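Side-chain contacts in N-acetylmuramoyl-L-alanine amidase (Mycolicibacterium smegmatis, PDB 7AGM), which hydrolyses, as a zinc-dependent amidase, the bond between N-acetylmuramoyl residues and L-alanine in cell-wall peptidoglycan: residues F55-T60 with G79-L84; G26-V29 with G35-N38; V141-L146 with G160-R165. All blocks are in the same frame, centred on the assembly; numbering follows the deposited sequence.

Along the chain the three contacts follow one another without interleaving: contact 2 closes before contact 1 opens, and contact 1 before contact 3. Contact 2 is a small hairpin outside the main sheet, its centre about 20 Å from the centre of the chain. Contacts 1 and 3 lie at opposite borders of the six-stranded mixed sheet, their centres about 24 Å apart: helix 52-69 meets the loop after edge strand 73-76, and helix 134-148 meets the start of the other edge strand, 162-165. The centres of contacts 1 and 2 are about 22 Å apart. Contact 1 thus lies beside the helix start that supplies a zinc ligand, whereas contact 3 is remote from the metal.

Contact 1. Residues F55-T60 with G79-L84; sequences FTWDTT and GNDNAL
Trp57 of helix 52-69 lays one face of its indole against Asn80 and Asp81, with Gly79 at the far end of the ring, and this ring carries the contact. Over the five-membered ring sits CB of Asp81, 3.6 Å from the ring centroid and 18° off the normal, a CH-pi contact. At the six-membered end, Trp57 CH2 comes within 3.3 Å of Gly79 C, while CA of Asn80 lies over the same face as the Asp81 methylene. With its CG anti to the backbone N (chi1 172°), Trp57 reaches out from the helix to meet the loop.

The polar interactions lie beside this packing. The Asp81 carboxylate runs nearly parallel to the indole, 11° between planes. Its OD1 hydrogen-bonds His53 ND1 and its OD2 Ser54 OG, both in the first turn of helix 52-69, while OD1 also forms a salt bridge with Arg78. Within the loop, OD1 of Asn80 accepts the backbone N of Asn82 at 3.2 Å, closing an Asx turn that shapes the chain just beyond the ring.

The Asp81 side chain lies about 12 Å from the zinc ion, and two of its partners, His53 and Ser54, directly follow the zinc ligand Glu52. The loop between strand 73-76 and helix 88-98 thus packs on helix 52-69, which precedes that strand, beside the zinc site of this Amidase_3 domain.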
loop_
_atom_site.group_PDB
_atom_site.type_symbol
_atom_site.label_atom_id
_atom_site.label_comp_id
_atom_site.label_asym_id
_atom_site.label_seq_id
_atom_site.Cartn_x
_atom_site.Cartn_y
_atom_site.Cartn_z
ATOM N N PHE A 55 10.207 4.491 -5.140
ATOM C CA PHE A 55 10.157 4.091 -3.739
ATOM C C PHE A 55 9.224 2.904 -3.542
ATOM O O PHE A 55 9.574 1.931 -2.860
ATOM C CB PHE A 55 9.693 5.248 -2.854
ATOM C CG PHE A 55 9.302 4.799 -1.474
ATOM C CD1 PHE A 55 10.267 4.450 -0.543
ATOM C CD2 PHE A 55 7.965 4.676 -1.120
ATOM C CE1 PHE A 55 9.919 4.004 0.724
ATOM C CE2 PHE A 55 7.604 4.236 0.144
ATOM C CZ PHE A 55 8.573 3.902 1.074
ATOM N N THR A 56 8.010 2.978 -4.103
ATOM C CA THR A 56 7.059 1.895 -3.870
ATOM C C THR A 56 7.532 0.609 -4.528
ATOM O O THR A 56 7.365 -0.481 -3.970
ATOM C CB THR A 56 5.667 2.273 -4.380
ATOM O OG1 THR A 56 5.686 2.379 -5.810
ATOM C CG2 THR A 56 5.173 3.589 -3.753
ATOM N N TRP A 57 8.136 0.718 -5.709
ATOM C CA TRP A 57 8.633 -0.462 -6.413
ATOM C C TRP A 57 9.697 -1.188 -5.596
ATOM O O TRP A 57 9.564 -2.381 -5.287
ATOM C CB TRP A 57 9.179 -0.031 -7.775
ATOM C CG TRP A 57 9.882 -1.117 -8.518
ATOM C CD1 TRP A 57 11.225 -1.206 -8.789
ATOM C CD2 TRP A 57 9.278 -2.273 -9.108
ATOM N NE1 TRP A 57 11.484 -2.344 -9.507
ATOM C CE2 TRP A 57 10.308 -3.016 -9.722
ATOM C CE3 TRP A 57 7.965 -2.751 -9.179
ATOM C CZ2 TRP A 57 10.067 -4.214 -10.386
ATOM C CZ3 TRP A 57 7.728 -3.942 -9.847
ATOM C CH2 TRP A 57 8.775 -4.660 -10.436
ATOM N N ASP A 58 10.755 -0.471 -5.206
ATOM C CA ASP A 58 11.853 -1.138 -4.513
ATOM C C ASP A 58 11.424 -1.647 -3.138
ATOM O O ASP A 58 11.789 -2.763 -2.741
ATOM C CB ASP A 58 13.063 -0.216 -4.419
ATOM C CG ASP A 58 14.276 -0.932 -3.884
ATOM O OD1 ASP A 58 14.844 -1.748 -4.637
ATOM O OD2 ASP A 58 14.643 -0.702 -2.714
ATOM N N THR A 59 10.614 -0.868 -2.417
ATOM C CA THR A 59 10.119 -1.327 -1.122
ATOM C C THR A 59 9.277 -2.588 -1.278
ATOM O O THR A 59 9.408 -3.534 -0.487
ATOM C CB THR A 59 9.317 -0.210 -0.449
ATOM O OG1 THR A 59 10.154 0.941 -0.297
ATOM C CG2 THR A 59 8.822 -0.635 0.928
ATOM N N THR A 60 8.449 -2.644 -2.325
ATOM C CA THR A 60 7.603 -3.816 -2.529
ATOM C C THR A 60 8.435 -5.046 -2.877
ATOM O O THR A 60 8.118 -6.156 -2.429
ATOM C CB THR A 60 6.521 -3.540 -3.579
ATOM O OG1 THR A 60 5.697 -2.438 -3.153
ATOM C CG2 THR A 60 5.628 -4.770 -3.753
ATOM N N GLY A 79 5.252 -5.275 -13.052
ATOM C CA GLY A 79 6.454 -6.073 -13.171
ATOM C C GLY A 79 7.713 -5.301 -13.506
ATOM O O GLY A 79 8.763 -5.910 -13.736
ATOM N N ASN A 80 7.633 -3.974 -13.538
ATOM C CA ASN A 80 8.801 -3.136 -13.785
ATOM C C ASN A 80 8.538 -1.749 -13.210
ATOM O O ASN A 80 7.447 -1.452 -12.712
ATOM C CB ASN A 80 9.125 -3.043 -15.279
ATOM C CG ASN A 80 7.994 -2.431 -16.083
ATOM O OD1 ASN A 80 7.575 -1.292 -15.836
ATOM N ND2 ASN A 80 7.496 -3.181 -17.057
ATOM N N ASP A 81 9.548 -0.889 -13.314
ATOM C CA ASP A 81 9.478 0.486 -12.838
ATOM C C ASP A 81 9.866 1.464 -13.942
ATOM O O ASP A 81 10.350 2.562 -13.664
ATOM C CB ASP A 81 10.352 0.675 -11.596
ATOM C CG ASP A 81 10.101 1.996 -10.900
ATOM O OD1 ASP A 81 8.919 2.364 -10.769
ATOM O OD2 ASP A 81 11.079 2.664 -10.489
ATOM N N ASN A 82 9.646 1.091 -15.205
ATOM C CA ASN A 82 10.010 1.983 -16.301
ATOM C C ASN A 82 8.988 2.006 -17.433
ATOM O O ASN A 82 9.296 2.536 -18.509
ATOM C CB ASN A 82 11.414 1.663 -16.848
ATOM C CG ASN A 82 11.487 0.300 -17.516
ATOM O OD1 ASN A 82 10.615 -0.545 -17.330
ATOM N ND2 ASN A 82 12.533 0.084 -18.307
ATOM N N ALA A 83 7.787 1.469 -17.230
ATOM C CA ALA A 83 6.779 1.438 -18.280
ATOM C C ALA A 83 5.398 1.587 -17.653
ATOM O O ALA A 83 5.247 1.639 -16.428
ATOM C CB ALA A 83 6.909 0.158 -19.114
ATOM N N LEU A 84 4.381 1.658 -18.510
ATOM C CA LEU A 84 3.011 1.802 -18.039
ATOM C C LEU A 84 2.617 0.623 -17.154
ATOM O O LEU A 84 3.061 -0.510 -17.355
ATOM C CB LEU A 84 2.051 1.889 -19.226
ATOM C CG LEU A 84 2.057 3.189 -20.028
ATOM C CD1 LEU A 84 1.223 3.026 -21.286
ATOM C CD2 LEU A 84 1.531 4.331 -19.181
#

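Contact 2. Residues G26-V29 with G35-N38; sequences GRQV and GTKN
Gln28 and Val29 face Thr36, Lys37 and Asn38 across a short antiparallel pair of strands, bound by two backbone hydrogen bonds and a side-chain network on one face. The backbone bonds belong to the hydrogen-bonded pair Val29-Lys37: Val29 N donates to Lys37 O at 2.9 Å, and Lys37 N returns a bond to Val29 O at 3.0 Å. Two CA-H...O contacts reinforce them, the shorter from CA of Thr36 to Val29 O at 3.1 Å. Gln28 and Asn38 form the adjoining non-hydrogen-bonded pair.

The side-chain bonds centre on the Gln28 amide, which uses both its ends. Its OE1 accepts the hydroxyl of Thr36 OG1 at 2.8 Å, in the carbonyl plane and on a lone pair. Its NE2 donates to Asn38 OD1 at 2.9 Å and also to Gly26 O at 3.2 Å, both acceptors lying close to the amide plane. The Gln28 chain turns at chi2 (-60°), folding its amide back over the strands, and the three bonds fix the rotation of that group. Gln28 and Asn38 present their amide planes 81° apart, so this is an edgewise bond rather than a stack.

Contacts on the other face, where Val29 and Lys37 lie, are slighter. CG2 of Val29 rests 3.6 Å from Lys37 O, and the valine also packs on Val88 and Asp89 of helix 88-98. Lys37 NZ is hydrogen-bonded to Asp167 O.

Just past Asn38 comes Cys39, whose backbone pairs with Arg27 and whose sulfur is disulfide-linked to Cys87. The whole is a two-stranded beta hairpin of strands 28-30 and 36-38, standing apart from the main sheet.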
loop_
_atom_site.group_PDB
_atom_site.type_symbol
_atom_site.label_atom_id
_atom_site.label_comp_id
_atom_site.label_asym_id
_atom_site.label_seq_id
_atom_site.Cartn_x
_atom_site.Cartn_y
_atom_site.Cartn_z
ATOM N N GLY A 26 -5.226 9.375 -18.066
ATOM C CA GLY A 26 -6.345 10.258 -17.780
ATOM C C GLY A 26 -7.723 9.670 -18.025
ATOM O O GLY A 26 -8.718 10.268 -17.599
ATOM N N ARG A 27 -7.804 8.521 -18.695
ATOM C CA ARG A 27 -9.086 7.878 -18.954
ATOM C C ARG A 27 -9.803 7.557 -17.648
ATOM O O ARG A 27 -9.178 7.185 -16.652
ATOM C CB ARG A 27 -8.863 6.591 -19.749
ATOM C CG ARG A 27 -10.147 5.851 -20.097
ATOM C CD ARG A 27 -9.863 4.571 -20.863
ATOM N NE ARG A 27 -8.980 3.671 -20.126
ATOM C CZ ARG A 27 -9.399 2.766 -19.247
ATOM N NH1 ARG A 27 -10.695 2.640 -18.990
ATOM N NH2 ARG A 27 -8.525 1.988 -18.625
ATOM N N GLN A 28 -11.127 7.702 -17.658
ATOM C CA GLN A 28 -11.923 7.550 -16.446
ATOM C C GLN A 28 -12.257 6.086 -16.186
ATOM O O GLN A 28 -12.640 5.348 -17.099
ATOM C CB GLN A 28 -13.214 8.356 -16.569
ATOM C CG GLN A 28 -12.988 9.857 -16.613
ATOM C CD GLN A 28 -12.291 10.380 -15.368
ATOM O OE1 GLN A 28 -12.879 10.431 -14.287
ATOM N NE2 GLN A 28 -11.033 10.775 -15.516
ATOM N N VAL A 29 -12.107 5.671 -14.930
ATOM C CA VAL A 29 -12.387 4.298 -14.509
ATOM C C VAL A 29 -13.272 4.347 -13.269
ATOM O O VAL A 29 -13.237 5.340 -12.529
ATOM C CB VAL A 29 -11.090 3.504 -14.264
ATOM C CG1 VAL A 29 -10.179 3.543 -15.491
ATOM C CG2 VAL A 29 -10.365 4.016 -13.029
ATOM N N GLY A 35 -18.867 6.829 -8.992
ATOM C CA GLY A 35 -18.162 7.847 -9.727
ATOM C C GLY A 35 -17.035 7.266 -10.559
ATOM O O GLY A 35 -16.916 6.054 -10.744
ATOM N N THR A 36 -16.211 8.166 -11.085
ATOM C CA THR A 36 -15.015 7.770 -11.812
ATOM C C THR A 36 -13.848 8.637 -11.367
ATOM O O THR A 36 -14.025 9.676 -10.723
ATOM C CB THR A 36 -15.185 7.869 -13.339
ATOM O OG1 THR A 36 -15.315 9.245 -13.719
ATOM C CG2 THR A 36 -16.410 7.104 -13.802
ATOM N N LYS A 37 -12.647 8.186 -11.710
ATOM C CA LYS A 37 -11.438 8.970 -11.510
ATOM C C LYS A 37 -10.416 8.542 -12.554
ATOM O O LYS A 37 -10.643 7.609 -13.332
ATOM C CB LYS A 37 -10.907 8.862 -10.074
ATOM C CG LYS A 37 -10.464 7.471 -9.659
ATOM C CD LYS A 37 -10.258 7.394 -8.148
ATOM C CE LYS A 37 -9.268 8.443 -7.655
ATOM N NZ LYS A 37 -8.960 8.280 -6.201
ATOM N N ASN A 38 -9.287 9.244 -12.572
ATOM C CA ASN A 38 -8.253 8.954 -13.558
ATOM C C ASN A 38 -7.721 7.535 -13.394
ATOM O O ASN A 38 -7.555 7.041 -12.275
ATOM C CB ASN A 38 -7.105 9.955 -13.430
ATOM C CG ASN A 38 -7.453 11.319 -13.993
ATOM O OD1 ASN A 38 -8.617 11.620 -14.257
ATOM N ND2 ASN A 38 -6.437 12.155 -14.175
#

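Contact 3. Residues V141-L146 with G160-R165; sequences VMRDQL and GGLNPR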
loop_
_atom_site.group_PDB
_atom_site.type_symbol
_atom_site.label_atom_id
_atom_site.label_comp_id
_atom_site.label_asym_id
_atom_site.label_seq_id
_atom_site.Cartn_x
_atom_site.Cartn_y
_atom_site.Cartn_z
ATOM N N VAL A 141 -3.629 -4.133 12.787
ATOM C CA VAL A 141 -2.393 -4.898 12.936
ATOM C C VAL A 141 -1.250 -4.204 12.201
ATOM O O VAL A 141 -0.126 -4.091 12.716
ATOM C CB VAL A 141 -2.594 -6.339 12.426
ATOM C CG1 VAL A 141 -1.276 -7.098 12.450
ATOM C CG2 VAL A 141 -3.669 -7.079 13.238
ATOM N N MET A 142 -1.521 -3.724 10.987
ATOM C CA MET A 142 -0.490 -3.045 10.206
ATOM C C MET A 142 -0.032 -1.766 10.897
ATOM O O MET A 142 1.172 -1.510 11.033
ATOM C CB MET A 142 -1.028 -2.738 8.811
ATOM C CG MET A 142 -0.017 -2.035 7.907
ATOM S SD MET A 142 1.411 -3.052 7.477
ATOM C CE MET A 142 0.685 -4.150 6.260
ATOM N N ARG A 143 -0.989 -0.950 11.356
ATOM C CA ARG A 143 -0.657 0.260 12.110
ATOM C C ARG A 143 0.199 -0.061 13.333
ATOM O O ARG A 143 1.208 0.616 13.601
ATOM C CB ARG A 143 -1.954 0.936 12.542
ATOM C CG ARG A 143 -1.771 2.251 13.280
ATOM C CD ARG A 143 -2.489 2.244 14.618
ATOM N NE ARG A 143 -1.677 1.616 15.652
ATOM C CZ ARG A 143 -0.777 2.263 16.395
ATOM N NH1 ARG A 143 -0.574 3.568 16.224
ATOM N NH2 ARG A 143 -0.080 1.606 17.312
ATOM N N ASP A 144 -0.168 -1.115 14.071
ATOM C CA ASP A 144 0.572 -1.472 15.277
ATOM C C ASP A 144 2.003 -1.886 14.948
ATOM O O ASP A 144 2.942 -1.536 15.674
ATOM C CB ASP A 144 -0.154 -2.586 16.035
ATOM C CG ASP A 144 -1.369 -2.091 16.797
ATOM O OD1 ASP A 144 -1.594 -0.865 16.863
ATOM O OD2 ASP A 144 -2.106 -2.945 17.329
ATOM N N GLN A 145 2.197 -2.619 13.849
ATOM C CA GLN A 145 3.540 -3.096 13.532
ATOM C C GLN A 145 4.422 -1.991 12.966
ATOM O O GLN A 145 5.627 -1.974 13.233
ATOM C CB GLN A 145 3.491 -4.314 12.602
ATOM C CG GLN A 145 3.010 -5.574 13.291
ATOM C CD GLN A 145 3.766 -5.836 14.584
ATOM O OE1 GLN A 145 5.000 -5.912 14.587
ATOM N NE2 GLN A 145 3.034 -5.966 15.693
ATOM N N LEU A 146 3.851 -1.063 12.190
ATOM C CA LEU A 146 4.616 0.103 11.765
ATOM C C LEU A 146 5.030 0.935 12.969
ATOM O O LEU A 146 6.189 1.352 13.085
ATOM C CB LEU A 146 3.791 0.930 10.778
ATOM C CG LEU A 146 3.571 0.277 9.407
ATOM C CD1 LEU A 146 2.438 0.918 8.634
ATOM C CD2 LEU A 146 4.831 0.358 8.578
ATOM N N GLY A 160 -3.772 8.491 14.825
ATOM C CA GLY A 160 -2.898 7.435 15.302
ATOM C C GLY A 160 -2.338 6.556 14.210
ATOM O O GLY A 160 -1.920 5.426 14.482
ATOM N N GLY A 161 -2.316 7.037 12.972
ATOM C CA GLY A 161 -1.839 6.239 11.865
ATOM C C GLY A 161 -2.905 5.451 11.138
ATOM O O GLY A 161 -2.563 4.674 10.244
ATOM N N LEU A 162 -4.180 5.601 11.510
ATOM C CA LEU A 162 -5.305 4.981 10.819
ATOM C C LEU A 162 -6.091 6.052 10.074
ATOM O O LEU A 162 -6.252 7.174 10.569
ATOM C CB LEU A 162 -6.235 4.273 11.813
ATOM C CG LEU A 162 -5.691 2.976 12.410
ATOM C CD1 LEU A 162 -6.625 2.478 13.509
ATOM C CD2 LEU A 162 -5.505 1.915 11.322
ATOM N N ASN A 163 -6.599 5.707 8.895
ATOM C CA ASN A 163 -7.209 6.689 7.997
ATOM C C ASN A 163 -8.324 6.011 7.205
ATOM O O ASN A 163 -8.119 5.535 6.080
ATOM C CB ASN A 163 -6.139 7.283 7.077
ATOM C CG ASN A 163 -6.620 8.471 6.260
ATOM O OD1 ASN A 163 -6.151 8.676 5.139
ATOM N ND2 ASN A 163 -7.528 9.270 6.820
ATOM N N PRO A 164 -9.529 5.930 7.775
ATOM C CA PRO A 164 -10.674 5.444 6.991
ATOM C C PRO A 164 -10.941 6.370 5.816
ATOM O O PRO A 164 -10.956 7.597 5.960
ATOM C CB PRO A 164 -11.833 5.458 8.001
ATOM C CG PRO A 164 -11.402 6.435 9.070
ATOM C CD PRO A 164 -9.908 6.317 9.144
ATOM N N ARG A 165 -11.143 5.777 4.637
ATOM C CA ARG A 165 -11.256 6.549 3.407
ATOM C C ARG A 165 -12.273 5.921 2.473
ATOM O O ARG A 165 -12.391 4.697 2.398
ATOM C CB ARG A 165 -9.906 6.607 2.684
ATOM C CG ARG A 165 -8.829 7.371 3.438
ATOM C CD ARG A 165 -9.037 8.870 3.302
ATOM N NE ARG A 165 -8.676 9.320 1.968
ATOM C CZ ARG A 165 -7.450 9.707 1.621
ATOM N NH1 ARG A 165 -6.472 9.696 2.522
ATOM N NH2 ARG A 165 -7.203 10.097 0.378
#
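Arg143 reaches from helix 134-148 to the Gly160-Gly161 turn that leads into strand 162-165. Starting near the helix backbone, CB of Arg143 touches CD2 of Leu162 at 3.9 Å, and the arginine and leucine side chains cross at about a right angle. CG of Arg143 lies 4.0 Å from O of Gly161, a residue whose backbone angles (phi 92°) suit the lack of a side chain. Farther out, CD of Arg143 passes 3.2 Å from Gly160 O. Bends at chi2 (-126°) and chi3 then bring the guanidinium round, so that NH1 of Arg143 donates to Gly160 O at 2.9 Å. The bond is nearly straight, 165° at the hydrogen, and Gly160 O lies at the guanidinium edge, in its plane.

Next in the helix, Asp144 holds the other side of that group. NE and NH2 of Arg143 both bond to Asp144 OD1, the NE bond of the salt bridge measuring 2.8 Å, and the carboxylate oxygen is met on its anti side. With a carbonyl at one edge and a carboxylate oxygen at another, the guanidinium is held against rotation.

Arg143 and Leu146 also pack on Phe118, just before strand 119-123. Met142 and Leu146 turn instead to Val181 of strand 178-185 and to helix 198-219, while strand 162-165 pairs with strand 119-123 at the edge of the sheet.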